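Local coordinates for Lmo2125 protein (PDB 5TU0) that binds maltose and probably delivers it to a membrane transporter, as a lipoprotein of the bacterial solute-binding protein 1 family, at residues Gly79-Val84 with Gly275-Asn280. The protein carries 2 engineered substitutions. Residues are numbered along the deposited sequence; the frame is centred on the assembly and turned at random.
Sequences GHLAEV and GWVVSN
L81 and S279 form a single beta bridge, made by A82 N to V278 O at 2.8 Å and N280 N to H80 O at 2.9 Å. Segments 79-84 and 277-280 run 126° apart, end to end, and part after this bridge. A water spans the gap that follows: it donates to A82 O and accepts from V278 N.

N280 carries the polar side of the contact. With chi1 at -157°, its CG stands anti to the backbone N, and the amide reaches G79. ND2 donates to G79 O at 3.0 Å. The acceptor lies in the amide plane of N280, but ND2 sits above the carbonyl plane of G79. OD1 rests near A82 CA and bonds K285 NZ, so both ends of the amide are held. G79 itself closes helix 69-77 in a Schellman motif.

The apolar contacts flank the bridge. Both methyls of L81 face V277 from the same side; CD2 meets V277 CG2 at 3.7 Å and CD1 lies against V277 CG1. V278 spreads its branches: CG1 faces A82 CB at 4.0 Å, and CG2 meets V84 CG1 at 3.7 Å. Helix 285-295 packs on V278 through A288 and L292, while L52 of helix 45-58 touches L81.

The loop thus ties the end of strand 272-278, which pairs with strand 64-68 on its other side, to helix 69-77. Through the backbone bonding of V84 with I106 it also reaches strand 105-121. All these parts belong to one lobe of the periplasmic-binding-protein fold. The side chain of V278 is about 7 Å from the bound tartronate, whose pocket includes K285.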
loop_
_atom_site.group_PDB
_atom_site.type_symbol
_atom_site.label_atom_id
_atom_site.label_comp_id
_atom_site.label_asym_id
_atom_site.label_seq_id
_atom_site.Cartn_x
_atom_site.Cartn_y
_atom_site.Cartn_z
ATOM N N GLY A 79 12.703 -14.343 -13.128
ATOM C CA GLY A 79 14.084 -14.784 -12.962
ATOM C C GLY A 79 15.088 -13.730 -12.535
ATOM O O GLY A 79 16.296 -14.000 -12.533
ATOM N N HIS A 80 14.619 -12.548 -12.128
ATOM C CA HIS A 80 15.537 -11.457 -11.741
ATOM C C HIS A 80 15.932 -11.432 -10.253
ATOM O O HIS A 80 16.932 -10.808 -9.886
ATOM C CB HIS A 80 14.932 -10.109 -12.143
ATOM C CG HIS A 80 14.536 -10.031 -13.586
ATOM N ND1 HIS A 80 15.421 -10.266 -14.617
ATOM C CD2 HIS A 80 13.357 -9.712 -14.171
ATOM C CE1 HIS A 80 14.802 -10.114 -15.771
ATOM N NE2 HIS A 80 13.549 -9.773 -15.528
ATOM N N LEU A 81 15.141 -12.078 -9.393
ATOM C CA LEU A 81 15.435 -12.138 -7.954
ATOM C C LEU A 81 15.747 -13.561 -7.510
ATOM O O LEU A 81 15.150 -14.507 -7.988
ATOM C CB LEU A 81 14.242 -11.639 -7.135
ATOM C CG LEU A 81 13.771 -10.221 -7.457
ATOM C CD1 LEU A 81 12.577 -9.870 -6.603
ATOM C CD2 LEU A 81 14.895 -9.223 -7.260
ATOM N N ALA A 82 16.663 -13.693 -6.566
ATOM C CA ALA A 82 17.010 -14.991 -6.006
ATOM C C ALA A 82 15.967 -15.433 -4.978
ATOM O O ALA A 82 15.400 -14.598 -4.292
ATOM C CB ALA A 82 18.362 -14.889 -5.306
ATOM N N GLU A 83 15.750 -16.737 -4.846
ATOM C CA GLU A 83 14.924 -17.255 -3.752
ATOM C C GLU A 83 15.740 -17.059 -2.484
ATOM O O GLU A 83 16.953 -17.287 -2.495
ATOM C CB GLU A 83 14.609 -18.742 -3.908
ATOM C CG GLU A 83 13.745 -19.061 -5.096
ATOM C CD GLU A 83 13.465 -20.548 -5.214
ATOM O OE1 GLU A 83 13.159 -21.193 -4.185
ATOM O OE2 GLU A 83 13.550 -21.058 -6.344
ATOM N N VAL A 84 15.089 -16.607 -1.414
ATOM C CA VAL A 84 15.767 -16.318 -0.141
ATOM C C VAL A 84 15.017 -16.936 1.014
ATOM O O VAL A 84 13.844 -17.346 0.873
ATOM C CB VAL A 84 15.895 -14.798 0.107
ATOM C CG1 VAL A 84 16.839 -14.176 -0.914
ATOM C CG2 VAL A 84 14.521 -14.111 0.062
ATOM N N GLY A 275 9.973 -4.841 0.788
ATOM C CA GLY A 275 10.841 -5.912 1.234
ATOM C C GLY A 275 12.236 -5.725 0.648
ATOM O O GLY A 275 12.441 -4.966 -0.316
ATOM N N TRP A 276 13.203 -6.400 1.252
ATOM C CA TRP A 276 14.546 -6.436 0.741
ATOM C C TRP A 276 14.623 -7.648 -0.197
ATOM O O TRP A 276 14.077 -8.719 0.107
ATOM C CB TRP A 276 15.558 -6.573 1.882
ATOM C CG TRP A 276 15.814 -5.313 2.601
ATOM C CD1 TRP A 276 15.194 -4.854 3.718
ATOM C CD2 TRP A 276 16.798 -4.332 2.251
ATOM N NE1 TRP A 276 15.748 -3.642 4.102
ATOM C CE2 TRP A 276 16.717 -3.295 3.201
ATOM C CE3 TRP A 276 17.728 -4.233 1.220
ATOM C CZ2 TRP A 276 17.554 -2.177 3.160
ATOM C CZ3 TRP A 276 18.560 -3.117 1.170
ATOM C CH2 TRP A 276 18.460 -2.106 2.137
ATOM N N VAL A 277 15.278 -7.470 -1.341
ATOM C CA VAL A 277 15.405 -8.525 -2.333
ATOM C C VAL A 277 16.851 -8.693 -2.750
ATOM O O VAL A 277 17.655 -7.775 -2.566
ATOM C CB VAL A 277 14.519 -8.251 -3.560
ATOM C CG1 VAL A 277 13.065 -8.090 -3.119
ATOM C CG2 VAL A 277 14.965 -7.010 -4.340
ATOM N N VAL A 278 17.173 -9.871 -3.293
ATOM C CA VAL A 278 18.536 -10.220 -3.739
ATOM C C VAL A 278 18.538 -10.452 -5.236
ATOM O O VAL A 278 17.708 -11.196 -5.758
ATOM C CB VAL A 278 19.038 -11.500 -3.049
ATOM C CG1 VAL A 278 20.420 -11.902 -3.565
ATOM C CG2 VAL A 278 19.045 -11.319 -1.544
ATOM N N SER A 279 19.464 -9.806 -5.934
ATOM C CA SER A 279 19.620 -10.004 -7.367
ATOM C C SER A 279 19.930 -11.473 -7.671
ATOM O O SER A 279 20.798 -12.067 -7.035
ATOM C CB SER A 279 20.767 -9.135 -7.880
ATOM O OG SER A 279 21.094 -9.441 -9.219
ATOM N N ASN A 280 19.219 -12.061 -8.638
ATOM C CA ASN A 280 19.476 -13.459 -9.014
ATOM C C ASN A 280 20.807 -13.571 -9.767
ATOM O O ASN A 280 21.310 -14.674 -9.951
ATOM C CB ASN A 280 18.343 -14.012 -9.880
ATOM C CG ASN A 280 18.252 -15.536 -9.850
ATOM O OD1 ASN A 280 18.745 -16.200 -8.929
ATOM N ND2 ASN A 280 17.565 -16.091 -10.835
HETATM O O HOH W 1 15.205 -11.873 -3.576
#